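Local coordinates for TRAP dicarboxylate transporter, DctP subunit (Anaerococcus prevoti, PDB 4N91), which binds D-glucuronate as the extracytoplasmic solute-binding subunit of a TRAP transporter, probably delivering it to the membrane components for uptake, at residues I32-H37 against Q67-E72; G36-Q41 against G75-M80; D79-T84 against I243-Y248; V93-I98 against Q238-I243. All blocks are in the same frame, centred on the assembly; numbering follows the deposited sequence.

Contact 1 (I32-H37 against Q67-E72)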
loop_
_atom_site.group_PDB
_atom_site.type_symbol
_atom_site.label_atom_id
_atom_site.label_comp_id
_atom_site.label_asym_id
_atom_site.label_seq_id
_atom_site.Cartn_x
_atom_site.Cartn_y
_atom_site.Cartn_z
ATOM N N ILE A 32 -10.905 24.635 4.212
ATOM C CA ILE A 32 -11.168 23.206 4.359
ATOM C C ILE A 32 -10.102 22.390 3.649
ATOM O O ILE A 32 -9.884 22.548 2.446
ATOM C CB ILE A 32 -12.520 22.823 3.739
ATOM C CG1 ILE A 32 -13.627 23.774 4.207
ATOM C CG2 ILE A 32 -12.855 21.362 4.047
ATOM C CD1 ILE A 32 -14.409 23.293 5.398
ATOM N N ILE A 33 -9.455 21.492 4.389
ATOM C CA ILE A 33 -8.497 20.573 3.804
ATOM C C ILE A 33 -9.114 19.178 3.794
ATOM O O ILE A 33 -9.392 18.619 4.842
ATOM C CB ILE A 33 -7.210 20.534 4.595
ATOM C CG1 ILE A 33 -6.606 21.945 4.690
ATOM C CG2 ILE A 33 -6.222 19.601 3.963
ATOM C CD1 ILE A 33 -6.328 22.602 3.327
ATOM N N ARG A 34 -9.357 18.657 2.602
ATOM C CA ARG A 34 -10.033 17.365 2.442
ATOM C C ARG A 34 -9.023 16.246 2.253
ATOM O O ARG A 34 -8.147 16.313 1.387
ATOM C CB ARG A 34 -11.029 17.422 1.292
ATOM C CG ARG A 34 -12.154 18.412 1.583
ATOM C CD ARG A 34 -13.205 18.482 0.490
ATOM N NE ARG A 34 -14.208 19.487 0.841
ATOM C CZ ARG A 34 -14.057 20.793 0.651
ATOM N NH1 ARG A 34 -12.952 21.261 0.090
ATOM N NH2 ARG A 34 -15.018 21.636 1.017
ATOM N N VAL A 35 -9.168 15.209 3.070
ATOM C CA VAL A 35 -8.202 14.133 3.148
ATOM C C VAL A 35 -8.985 12.835 3.025
ATOM O O VAL A 35 -9.965 12.610 3.755
ATOM C CB VAL A 35 -7.472 14.124 4.496
ATOM C CG1 VAL A 35 -6.446 12.993 4.522
ATOM C CG2 VAL A 35 -6.820 15.487 4.778
ATOM N N GLY A 36 -8.607 12.007 2.068
ATOM C CA GLY A 36 -9.296 10.752 1.888
ATOM C C GLY A 36 -8.464 9.503 2.011
ATOM O O GLY A 36 -7.273 9.476 1.689
ATOM N N HIS A 37 -9.126 8.429 2.436
ATOM C CA HIS A 37 -8.538 7.108 2.402
ATOM C C HIS A 37 -9.629 6.039 2.329
ATOM O O HIS A 37 -10.811 6.366 2.434
ATOM C CB HIS A 37 -7.610 6.892 3.597
ATOM C CG HIS A 37 -8.322 6.791 4.908
ATOM N ND1 HIS A 37 -8.799 5.596 5.390
ATOM C CD2 HIS A 37 -8.666 7.728 5.820
ATOM C CE1 HIS A 37 -9.388 5.788 6.551
ATOM N NE2 HIS A 37 -9.291 7.070 6.848
ATOM N N GLN A 67 -10.578 17.754 7.204
ATOM C CA GLN A 67 -11.661 16.781 7.209
ATOM C C GLN A 67 -11.216 15.456 6.614
ATOM O O GLN A 67 -10.753 15.416 5.483
ATOM C CB GLN A 67 -12.845 17.335 6.434
ATOM C CG GLN A 67 -13.409 18.577 7.075
ATOM C CD GLN A 67 -14.534 19.193 6.276
ATOM O OE1 GLN A 67 -14.867 18.732 5.181
ATOM N NE2 GLN A 67 -15.118 20.266 6.815
ATOM N N VAL A 68 -11.346 14.384 7.396
ATOM C CA VAL A 68 -10.847 13.078 6.998
ATOM C C VAL A 68 -12.040 12.223 6.574
ATOM O O VAL A 68 -13.007 12.086 7.309
ATOM C CB VAL A 68 -10.056 12.387 8.127
ATOM C CG1 VAL A 68 -9.539 11.015 7.660
ATOM C CG2 VAL A 68 -8.929 13.247 8.604
ATOM N N TYR A 69 -11.975 11.692 5.357
ATOM C CA TYR A 69 -13.025 10.885 4.786
ATOM C C TYR A 69 -12.563 9.435 4.635
ATOM O O TYR A 69 -11.849 9.089 3.677
ATOM C CB TYR A 69 -13.426 11.433 3.409
ATOM C CG TYR A 69 -14.053 12.808 3.440
ATOM C CD1 TYR A 69 -13.279 13.951 3.495
ATOM C CD2 TYR A 69 -15.442 12.955 3.404
ATOM C CE1 TYR A 69 -13.850 15.210 3.527
ATOM C CE2 TYR A 69 -16.016 14.217 3.443
ATOM C CZ TYR A 69 -15.212 15.330 3.514
ATOM O OH TYR A 69 -15.763 16.596 3.539
ATOM N N PRO A 70 -12.987 8.564 5.560
ATOM C CA PRO A 70 -12.556 7.171 5.513
ATOM C C PRO A 70 -13.392 6.333 4.544
ATOM O O PRO A 70 -14.277 6.866 3.875
ATOM C CB PRO A 70 -12.808 6.700 6.943
ATOM C CG PRO A 70 -14.050 7.434 7.313
ATOM C CD PRO A 70 -13.878 8.817 6.710
ATOM N N SER A 71 -13.070 5.043 4.470
ATOM C CA SER A 71 -13.919 4.019 3.830
ATOM C C SER A 71 -14.481 4.390 2.456
ATOM O O SER A 71 -15.674 4.150 2.124
ATOM C CB SER A 71 -15.035 3.621 4.788
ATOM O OG SER A 71 -15.760 4.755 5.177
ATOM N N GLU A 72 -13.626 4.954 1.628
ATOM C CA GLU A 72 -14.005 5.287 0.203
ATOM C C GLU A 72 -15.182 6.277 0.081
ATOM O O GLU A 72 -15.920 6.279 -0.920
ATOM C CB GLU A 72 -14.313 4.011 -0.663
ATOM C CG GLU A 72 -13.117 3.063 -0.881
ATOM C CD GLU A 72 -13.374 1.865 -1.784
ATOM O OE1 GLU A 72 -14.501 1.713 -2.282
ATOM O OE2 GLU A 72 -12.415 1.049 -2.027
#
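Gln67 pairs with Arg34 in parallel register: Gln67 N makes a nearly straight bond to Ile33 O at 2.8 Å, and its own O receives Val35 N. The extended Gln67 side chain runs across Ile32, with NE2 3.4 Å from Ile32 CD1. Gln67 OE1 accepts from Tyr69 OH at 2.8 Å and NE2 binds Asp65, which fixes the rotation of the amide. Val68, paired with Val35, faces the other side of the sheet, where its CG1 meets the edge of the His37 ring, 3.9 Å from His37 CD2. Tyr69 N reaches Val35 O at 2.7 Å, and Tyr69 O takes His37 N at 3.1 Å. The Tyr69 ring runs alongside Arg34, ring and guanidinium planes 27° apart. Chi1 of 70° swings the His37 ring across to Pro70, whose CA sits over its face, 3.7 Å from the centroid, a CH-pi contact. His37 ND1 accepts from Gln39 N, and NE2 bonds to His46 ND1. Beyond the strands, Glu72 N bonds to a lone pair of His37 O at 3.3 Å, while its carboxylate binds Gly199. Strands 31-36 and 64-69, linked by helix 44-60, form the opening beta-alpha-beta unit of a periplasmic binding protein fold.

Contact 2 (G36-Q41 against G75-M80). With BDP (beta-D-glucopyranuronic acid), chain C.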
loop_
_atom_site.group_PDB
_atom_site.type_symbol
_atom_site.label_atom_id
_atom_site.label_comp_id
_atom_site.label_asym_id
_atom_site.label_seq_id
_atom_site.Cartn_x
_atom_site.Cartn_y
_atom_site.Cartn_z
ATOM N N GLY A 36 -8.607 12.007 2.068
ATOM C CA GLY A 36 -9.296 10.752 1.888
ATOM C C GLY A 36 -8.464 9.503 2.011
ATOM O O GLY A 36 -7.273 9.476 1.689
ATOM N N HIS A 37 -9.126 8.429 2.436
ATOM C CA HIS A 37 -8.538 7.108 2.402
ATOM C C HIS A 37 -9.629 6.039 2.329
ATOM O O HIS A 37 -10.811 6.366 2.434
ATOM C CB HIS A 37 -7.610 6.892 3.597
ATOM C CG HIS A 37 -8.322 6.791 4.908
ATOM N ND1 HIS A 37 -8.799 5.596 5.390
ATOM C CD2 HIS A 37 -8.666 7.728 5.820
ATOM C CE1 HIS A 37 -9.388 5.788 6.551
ATOM N NE2 HIS A 37 -9.291 7.070 6.848
ATOM N N ASN A 38 -9.245 4.787 2.086
ATOM C CA ASN A 38 -10.206 3.736 1.794
ATOM C C ASN A 38 -10.421 2.721 2.908
ATOM O O ASN A 38 -11.052 1.693 2.696
ATOM C CB ASN A 38 -9.831 3.014 0.501
ATOM C CG ASN A 38 -8.594 2.149 0.629
ATOM O OD1 ASN A 38 -7.941 2.106 1.666
ATOM N ND2 ASN A 38 -8.278 1.434 -0.448
ATOM N N GLN A 39 -9.873 2.999 4.079
ATOM C CA GLN A 39 -9.902 2.074 5.226
ATOM C C GLN A 39 -11.011 2.419 6.199
ATOM O O GLN A 39 -11.567 3.515 6.193
ATOM C CB GLN A 39 -8.571 2.077 5.973
ATOM C CG GLN A 39 -7.351 1.824 5.072
ATOM C CD GLN A 39 -7.176 0.380 4.660
ATOM O OE1 GLN A 39 -8.043 -0.487 4.860
ATOM N NE2 GLN A 39 -6.030 0.108 4.067
ATOM N N SER A 40 -11.309 1.476 7.079
ATOM C CA SER A 40 -12.268 1.734 8.127
ATOM C C SER A 40 -11.746 2.740 9.141
ATOM O O SER A 40 -10.529 3.034 9.223
ATOM C CB SER A 40 -12.595 0.439 8.846
ATOM O OG SER A 40 -11.633 0.128 9.823
ATOM N N GLN A 41 -12.663 3.231 9.965
ATOM C CA GLN A 41 -12.312 4.150 11.045
ATOM C C GLN A 41 -11.475 3.514 12.160
ATOM O O GLN A 41 -10.899 4.231 12.967
ATOM C CB GLN A 41 -13.579 4.761 11.620
ATOM C CG GLN A 41 -14.229 5.739 10.669
ATOM C CD GLN A 41 -15.482 6.342 11.245
ATOM O OE1 GLN A 41 -15.426 7.142 12.176
ATOM N NE2 GLN A 41 -16.626 5.940 10.711
ATOM N N GLY A 75 -14.582 8.065 -2.954
ATOM C CA GLY A 75 -14.353 7.164 -4.062
ATOM C C GLY A 75 -13.334 6.079 -3.753
ATOM O O GLY A 75 -12.689 6.082 -2.694
ATOM N N SER A 76 -13.200 5.145 -4.686
ATOM C CA SER A 76 -12.132 4.172 -4.676
ATOM C C SER A 76 -10.781 4.897 -4.724
ATOM O O SER A 76 -10.709 6.101 -4.995
ATOM C CB SER A 76 -12.267 3.300 -5.923
ATOM O OG SER A 76 -11.944 4.090 -7.057
ATOM N N GLN A 77 -9.697 4.188 -4.443
ATOM C CA GLN A 77 -8.401 4.835 -4.429
ATOM C C GLN A 77 -8.070 5.500 -5.771
ATOM O O GLN A 77 -7.559 6.628 -5.833
ATOM C CB GLN A 77 -7.334 3.804 -4.076
ATOM C CG GLN A 77 -6.371 4.276 -3.130
ATOM C CD GLN A 77 -5.463 3.168 -2.649
ATOM O OE1 GLN A 77 -4.776 2.558 -3.445
ATOM N NE2 GLN A 77 -5.429 2.946 -1.356
ATOM N N ILE A 78 -8.372 4.807 -6.860
ATOM C CA ILE A 78 -8.165 5.402 -8.189
ATOM C C ILE A 78 -8.944 6.704 -8.366
ATOM O O ILE A 78 -8.372 7.666 -8.876
ATOM C CB ILE A 78 -8.543 4.427 -9.330
ATOM C CG1 ILE A 78 -7.329 3.592 -9.689
ATOM C CG2 ILE A 78 -8.997 5.198 -10.561
ATOM C CD1 ILE A 78 -6.211 4.390 -10.434
ATOM N N ASP A 79 -10.210 6.735 -7.931
ATOM C CA ASP A 79 -11.082 7.934 -7.899
ATOM C C ASP A 79 -10.314 9.061 -7.138
ATOM O O ASP A 79 -10.174 10.196 -7.615
ATOM C CB ASP A 79 -12.410 7.689 -7.104
ATOM C CG ASP A 79 -13.499 6.861 -7.855
ATOM O OD1 ASP A 79 -13.400 6.626 -9.090
ATOM O OD2 ASP A 79 -14.498 6.434 -7.153
HETATM N N MSE A 80 -9.824 8.724 -5.945
HETATM C CA MSE A 80 -9.216 9.717 -5.050
HETATM C C MSE A 80 -7.914 10.283 -5.599
HETATM O O MSE A 80 -7.657 11.475 -5.445
HETATM C CB MSE A 80 -8.986 9.126 -3.652
HETATM C CG MSE A 80 -10.269 8.870 -2.927
HETATM SE SE MSE A 80 -9.952 8.422 -1.037
HETATM C CE MSE A 80 -9.474 6.536 -1.282
HETATM C C1 BDP C . -4.122 -2.523 1.605
HETATM C C2 BDP C . -3.552 -1.198 1.383
HETATM C C3 BDP C . -4.533 -0.324 0.657
HETATM C C4 BDP C . -4.901 -0.892 -0.603
HETATM C C5 BDP C . -5.422 -2.260 -0.390
HETATM C C6 BDP C . -5.693 -2.992 -1.729
HETATM O O2 BDP C . -3.526 -0.644 2.757
HETATM O O3 BDP C . -3.967 1.015 0.472
HETATM O O4 BDP C . -5.767 -0.158 -1.306
HETATM O O5 BDP C . -4.442 -3.085 0.332
HETATM O O6A BDP C . -6.468 -2.401 -2.512
HETATM O O1 BDP C . -3.033 -3.374 2.046
HETATM O O6B BDP C . -5.330 -4.184 -1.851
HETATM O O HOH W 1 -9.992 1.730 -2.824
HETATM O O HOH W 2 -6.626 4.817 0.670
#
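Asn38 and Gln77 bring their amide groups together in the wall of the glucuronate pocket, in the cleft of a type II periplasmic binding protein fold, where the loop after strand 31-36 meets the start of helix 77-86. The two amide planes are 28° apart, and the nitrogens, Asn38 ND2 and Gln77 NE2, lie 3.4 Å from each other without bonding, both being donors. Each serves the sugar instead: Asn38 ND2 gives to O4 of beta-D-glucuronate at 3.1 Å, and Gln77 NE2 to the adjacent O3 at 3.0 Å. Gln39 NE2 approaches O2 of the same sugar, and the alpha anomer is modelled in the same pocket. Gln77 OE1 accepts from Ser95 N, which settles the flip of its amide and turns NE2 to the ligand. Two waters tie the segments together where no direct hydrogen bond does. One accepts from Asn38 ND2 and from Gln77 N at the amino end of the helix; the other accepts from Asn38 N and Gln77 NE2. A chi1 of 71° carries the Asn38 amide to Gln77 NE2 and the sugar O4. One turn further along the helix, Met80, present as selenomethionine, lies against the bare backbone of Gly36: SE is 3.6 Å from Gly36 C, and a bend at chi3 carries CE to within 4.0 Å of Asn38 CB. The helix start is fixed by a capping box, in which Ser76 OG accepts from Asp79 N at 3.3 Å and Asp79 OD2 takes Ser76 N from above its carboxylate plane.

Contact 3 (D79-T84 against I243-Y248)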
loop_
_atom_site.group_PDB
_atom_site.type_symbol
_atom_site.label_atom_id
_atom_site.label_comp_id
_atom_site.label_asym_id
_atom_site.label_seq_id
_atom_site.Cartn_x
_atom_site.Cartn_y
_atom_site.Cartn_z
ATOM N N ASP A 79 -10.210 6.735 -7.931
ATOM C CA ASP A 79 -11.082 7.934 -7.899
ATOM C C ASP A 79 -10.314 9.061 -7.138
ATOM O O ASP A 79 -10.174 10.196 -7.615
ATOM C CB ASP A 79 -12.410 7.689 -7.104
ATOM C CG ASP A 79 -13.499 6.861 -7.855
ATOM O OD1 ASP A 79 -13.400 6.626 -9.090
ATOM O OD2 ASP A 79 -14.498 6.434 -7.153
HETATM N N MSE A 80 -9.824 8.724 -5.945
HETATM C CA MSE A 80 -9.216 9.717 -5.050
HETATM C C MSE A 80 -7.914 10.283 -5.599
HETATM O O MSE A 80 -7.657 11.475 -5.445
HETATM C CB MSE A 80 -8.986 9.126 -3.652
HETATM C CG MSE A 80 -10.269 8.870 -2.927
HETATM SE SE MSE A 80 -9.952 8.422 -1.037
HETATM C CE MSE A 80 -9.474 6.536 -1.282
ATOM N N VAL A 81 -7.081 9.454 -6.216
ATOM C CA VAL A 81 -5.830 9.956 -6.785
ATOM C C VAL A 81 -6.167 11.010 -7.852
ATOM O O VAL A 81 -5.530 12.078 -7.911
ATOM C CB VAL A 81 -4.972 8.856 -7.373
ATOM C CG1 VAL A 81 -3.737 9.434 -8.090
ATOM C CG2 VAL A 81 -4.528 7.897 -6.281
ATOM N N GLN A 82 -7.181 10.726 -8.674
ATOM C CA GLN A 82 -7.580 11.671 -9.711
ATOM C C GLN A 82 -8.148 12.968 -9.132
ATOM O O GLN A 82 -7.880 14.052 -9.665
ATOM C CB GLN A 82 -8.545 11.003 -10.711
ATOM C CG GLN A 82 -7.855 9.906 -11.510
ATOM C CD GLN A 82 -8.799 9.145 -12.409
ATOM O OE1 GLN A 82 -8.754 9.280 -13.638
ATOM N NE2 GLN A 82 -9.665 8.328 -11.802
ATOM N N LEU A 83 -8.890 12.878 -8.034
ATOM C CA LEU A 83 -9.400 14.066 -7.355
ATOM C C LEU A 83 -8.252 14.857 -6.736
ATOM O O LEU A 83 -8.336 16.080 -6.591
ATOM C CB LEU A 83 -10.394 13.707 -6.268
ATOM C CG LEU A 83 -11.704 13.085 -6.755
ATOM C CD1 LEU A 83 -12.558 12.683 -5.546
ATOM C CD2 LEU A 83 -12.443 14.066 -7.666
ATOM N N THR A 84 -7.189 14.158 -6.358
ATOM C CA THR A 84 -6.020 14.842 -5.770
ATOM C C THR A 84 -5.249 15.570 -6.863
ATOM O O THR A 84 -4.744 16.676 -6.653
ATOM C CB THR A 84 -5.115 13.846 -5.024
ATOM O OG1 THR A 84 -5.886 13.188 -4.009
ATOM C CG2 THR A 84 -3.940 14.561 -4.386
ATOM N N ILE A 243 1.161 5.278 0.233
ATOM C CA ILE A 243 1.778 6.586 0.051
ATOM C C ILE A 243 0.754 7.673 0.324
ATOM O O ILE A 243 -0.376 7.618 -0.173
ATOM C CB ILE A 243 2.297 6.760 -1.387
ATOM C CG1 ILE A 243 3.189 5.577 -1.784
ATOM C CG2 ILE A 243 3.033 8.088 -1.533
ATOM C CD1 ILE A 243 4.488 5.444 -0.995
ATOM N N VAL A 244 1.132 8.656 1.132
ATOM C CA VAL A 244 0.299 9.828 1.323
ATOM C C VAL A 244 0.687 10.836 0.266
ATOM O O VAL A 244 1.851 11.256 0.203
ATOM C CB VAL A 244 0.514 10.424 2.717
ATOM C CG1 VAL A 244 -0.426 11.565 2.963
ATOM C CG2 VAL A 244 0.355 9.327 3.780
ATOM N N ILE A 245 -0.266 11.177 -0.595
ATOM C CA ILE A 245 -0.002 12.122 -1.663
ATOM C C ILE A 245 -0.782 13.405 -1.430
ATOM O O ILE A 245 -1.887 13.384 -0.907
ATOM C CB ILE A 245 -0.318 11.536 -3.080
ATOM C CG1 ILE A 245 -1.785 11.153 -3.221
ATOM C CG2 ILE A 245 0.592 10.361 -3.399
ATOM C CD1 ILE A 245 -2.192 10.847 -4.662
ATOM N N ALA A 246 -0.178 14.525 -1.804
ATOM C CA ALA A 246 -0.819 15.825 -1.683
ATOM C C ALA A 246 -0.842 16.542 -3.034
ATOM O O ALA A 246 0.079 16.400 -3.843
ATOM C CB ALA A 246 -0.074 16.665 -0.655
ATOM N N ASN A 247 -1.921 17.275 -3.290
ATOM C CA ASN A 247 -2.008 18.118 -4.475
ATOM C C ASN A 247 -0.845 19.085 -4.480
ATOM O O ASN A 247 -0.596 19.784 -3.492
ATOM C CB ASN A 247 -3.327 18.881 -4.531
ATOM C CG ASN A 247 -3.393 19.821 -5.730
ATOM O OD1 ASN A 247 -3.103 21.014 -5.610
ATOM N ND2 ASN A 247 -3.699 19.278 -6.896
ATOM N N TYR A 248 -0.124 19.106 -5.591
ATOM C CA TYR A 248 1.161 19.812 -5.646
ATOM C C TYR A 248 0.995 21.347 -5.572
ATOM O O TYR A 248 1.683 22.018 -4.789
ATOM C CB TYR A 248 1.920 19.401 -6.891
ATOM C CG TYR A 248 3.292 20.026 -6.972
ATOM C CD1 TYR A 248 4.212 19.841 -5.956
ATOM C CD2 TYR A 248 3.660 20.798 -8.057
ATOM C CE1 TYR A 248 5.474 20.416 -6.011
ATOM C CE2 TYR A 248 4.928 21.381 -8.116
ATOM C CZ TYR A 248 5.825 21.171 -7.095
ATOM O OH TYR A 248 7.091 21.741 -7.137
#
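Val81 and Thr84, about one helical turn apart, carry the contact of segment 79-84, the first on Ile245 and the second on Ile245, Ala246 and Asn247. Both methyl branches of Val81 touch one atom: CG1 is 4.0 Å and CG2 4.1 Å from Ile245 CD1, and the two side chains cross at about a right angle. Ile245 reaches over to the helix because its chi1 of 61° turns CG1 that way and the chain then runs on extended to CD1. Ala94, Ile98 and Phe143 also pack on Val81, making this a buried apolar layer between helix and sheet. The sheet has the strand order 2-1-3-5-4 known from type II periplasmic binding proteins, with strand 242-247, on which the chain returns from the other domain, running antiparallel to its neighbours; the helix segment runs at 35° to strand 243-247, in the same general direction, the axes 8.6 Å apart. Thr84 contributes more surface than Val81. Its CG2 lies 3.6 Å from Asn247 N and 3.9 Å from Ala246 C, while its hydroxyl turns back into the helix and gives to Met80 O at 2.9 Å. That carbonyl also receives Thr84 N, the two donors arriving from opposite faces of its plane. Thr84 O is taken by Asn247 ND2 at 2.8 Å in a bond of 162° that lies close to the Asn247 amide plane. The other end of this amide, OD1, accepts from Trp250 N at the start of helix 248-253.

Contact 4 (V93-I98 against Q238-I243). With BDP (beta-D-glucopyranuronic acid), chain C.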
loop_
_atom_site.group_PDB
_atom_site.type_symbol
_atom_site.label_atom_id
_atom_site.label_comp_id
_atom_site.label_asym_id
_atom_site.label_seq_id
_atom_site.Cartn_x
_atom_site.Cartn_y
_atom_site.Cartn_z
ATOM N N VAL A 93 -4.576 8.840 0.497
ATOM C CA VAL A 93 -3.673 7.718 0.646
ATOM C C VAL A 93 -3.894 6.783 -0.515
ATOM O O VAL A 93 -5.024 6.381 -0.774
ATOM C CB VAL A 93 -3.922 6.967 1.983
ATOM C CG1 VAL A 93 -3.026 5.749 2.095
ATOM C CG2 VAL A 93 -3.657 7.871 3.164
ATOM N N ALA A 94 -2.805 6.421 -1.185
ATOM C CA ALA A 94 -2.859 5.485 -2.296
ATOM C C ALA A 94 -1.773 4.432 -2.156
ATOM O O ALA A 94 -0.642 4.743 -1.796
ATOM C CB ALA A 94 -2.668 6.224 -3.611
ATOM N N SER A 95 -2.095 3.180 -2.459
ATOM C CA SER A 95 -1.074 2.154 -2.476
ATOM C C SER A 95 -0.080 2.440 -3.581
ATOM O O SER A 95 -0.443 2.882 -4.677
ATOM C CB SER A 95 -1.688 0.776 -2.709
ATOM O OG SER A 95 -0.694 -0.226 -2.781
ATOM N N ASN A 96 1.181 2.194 -3.294
ATOM C CA ASN A 96 2.222 2.348 -4.304
ATOM C C ASN A 96 1.879 1.535 -5.562
ATOM O O ASN A 96 2.283 1.884 -6.681
ATOM C CB ASN A 96 3.538 1.869 -3.725
ATOM C CG ASN A 96 4.721 2.309 -4.529
ATOM O OD1 ASN A 96 5.205 3.419 -4.367
ATOM N ND2 ASN A 96 5.189 1.447 -5.405
ATOM N N ALA A 97 1.151 0.435 -5.370
ATOM C CA ALA A 97 0.794 -0.450 -6.476
ATOM C C ALA A 97 0.149 0.326 -7.624
ATOM O O ALA A 97 0.389 0.026 -8.787
ATOM C CB ALA A 97 -0.141 -1.561 -5.993
ATOM N N ILE A 98 -0.720 1.281 -7.314
ATOM C CA ILE A 98 -1.442 1.976 -8.369
ATOM C C ILE A 98 -0.734 3.222 -8.881
ATOM O O ILE A 98 -1.023 3.705 -9.961
ATOM C CB ILE A 98 -2.904 2.318 -7.997
ATOM C CG1 ILE A 98 -2.959 3.398 -6.932
ATOM C CG2 ILE A 98 -3.706 1.024 -7.580
ATOM C CD1 ILE A 98 -4.330 4.007 -6.759
ATOM N N GLN A 238 5.241 -9.367 -1.655
ATOM C CA GLN A 238 5.546 -7.937 -1.722
ATOM C C GLN A 238 5.383 -7.268 -0.376
ATOM O O GLN A 238 4.604 -7.733 0.491
ATOM C CB GLN A 238 4.649 -7.194 -2.698
ATOM C CG GLN A 238 4.794 -7.569 -4.147
ATOM C CD GLN A 238 3.615 -7.055 -4.938
ATOM O OE1 GLN A 238 2.431 -7.377 -4.652
ATOM N NE2 GLN A 238 3.904 -6.229 -5.910
HETATM N N MSE A 239 6.130 -6.172 -0.210
HETATM C CA MSE A 239 5.922 -5.228 0.877
HETATM C C MSE A 239 5.662 -3.897 0.202
HETATM O O MSE A 239 6.592 -3.224 -0.247
HETATM C CB MSE A 239 7.110 -5.146 1.825
HETATM C CG MSE A 239 7.460 -6.468 2.383
HETATM SE SE MSE A 239 8.894 -6.312 3.685
HETATM C CE MSE A 239 7.756 -6.102 5.293
ATOM N N VAL A 240 4.388 -3.539 0.107
ATOM C CA VAL A 240 3.984 -2.420 -0.751
ATOM C C VAL A 240 3.581 -1.250 0.125
ATOM O O VAL A 240 2.588 -1.319 0.858
ATOM C CB VAL A 240 2.806 -2.787 -1.687
ATOM C CG1 VAL A 240 2.481 -1.614 -2.606
ATOM C CG2 VAL A 240 3.136 -4.042 -2.516
ATOM N N PRO A 241 4.359 -0.168 0.083
ATOM C CA PRO A 241 3.970 0.932 0.968
ATOM C C PRO A 241 2.698 1.610 0.518
ATOM O O PRO A 241 2.440 1.711 -0.684
ATOM C CB PRO A 241 5.158 1.904 0.870
ATOM C CG PRO A 241 5.761 1.631 -0.500
ATOM C CD PRO A 241 5.560 0.136 -0.716
ATOM N N ASP A 242 1.913 2.085 1.471
ATOM C CA ASP A 242 0.888 3.073 1.189
ATOM C C ASP A 242 1.567 4.442 1.172
ATOM O O ASP A 242 2.477 4.726 1.978
ATOM C CB ASP A 242 -0.225 3.020 2.243
ATOM C CG ASP A 242 -1.155 1.838 2.079
ATOM O OD1 ASP A 242 -1.331 1.337 0.934
ATOM O OD2 ASP A 242 -1.751 1.431 3.103
ATOM N N ILE A 243 1.161 5.278 0.233
ATOM C CA ILE A 243 1.778 6.586 0.051
ATOM C C ILE A 243 0.754 7.673 0.324
ATOM O O ILE A 243 -0.376 7.618 -0.173
ATOM C CB ILE A 243 2.297 6.760 -1.387
ATOM C CG1 ILE A 243 3.189 5.577 -1.784
ATOM C CG2 ILE A 243 3.033 8.088 -1.533
ATOM C CD1 ILE A 243 4.488 5.444 -0.995
HETATM C C1 BDP C . -4.122 -2.523 1.605
HETATM C C2 BDP C . -3.552 -1.198 1.383
HETATM C C3 BDP C . -4.533 -0.324 0.657
HETATM C C4 BDP C . -4.901 -0.892 -0.603
HETATM C C5 BDP C . -5.422 -2.260 -0.390
HETATM C C6 BDP C . -5.693 -2.992 -1.729
HETATM O O2 BDP C . -3.526 -0.644 2.757
HETATM O O3 BDP C . -3.967 1.015 0.472
HETATM O O4 BDP C . -5.767 -0.158 -1.306
HETATM O O5 BDP C . -4.442 -3.085 0.332
HETATM O O6A BDP C . -6.468 -2.401 -2.512
HETATM O O1 BDP C . -3.033 -3.374 2.046
HETATM O O6B BDP C . -5.330 -4.184 -1.851
HETATM O O HOH W 3 0.071 -0.771 -0.090
#
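Ala94 and Ile243 form the tightly bonded part, an antiparallel hydrogen-bonded pair in which Ala94 N reaches Ile243 O at 2.9 Å and Ile243 N returns to Ala94 O at 2.8 Å. Asn96 N adds a third rung to Pro241 O at 2.9 Å. Asn96 CB packs on the proline ring, while its ND2 binds Trp106 O; its OD1, buried 3.9 Å from Ile243 CG1, has no polar partner. The pocket side is held by water and sugar instead. Ser95 and Asp242, a non-hydrogen-bonded pair, approach most nearly at Ser95 CA and Asp242 OD1, 3.5 Å apart, with no direct hydrogen bond. Chi1 of 178° turns Ser95 OG to a water, which donates to both Asp242 OD1 and Val240 O, and to Ala97 N at 3.2 Å, capping the short helix 96-99; Gln177 NE2 also bonds to OG. Val240 CG1 packs on Ser95 OG and Ala97. The Asp242 carboxylate faces two neighbouring hydroxyls of beta-D-glucuronate, OD1 2.7 Å from O3 and OD2 2.8 Å from O2. Strand 91-95 lies between 31-36 and 242-247 in the central sheet, with helix 77-86 packed on Ala94 and helix 118-125 on Pro241.

All four contacts involve the domain built on the five-stranded sheet. Contact 1 pairs its edge strand 64-69 with 31-36; contact 4 pairs 91-95 with 242-247, and strands 31-36 and 91-95 adjoin between them. The centres of contacts 1 and 4 are about 18 Å apart. Contacts 2 and 3 share helix 77-86, the centres of contacts 2 and 3 being about 10 Å apart: one uses its amino end beside the sugar, the other its later turns against the sheet. Along the chain contacts 1 and 2 close early, whereas contacts 3 and 4 wait for strand 242-247, which returns after the second domain. Helix 77-86 and strand 91-95 follow each other in the chain and bring contacts 2 and 4 together round the glucuronate.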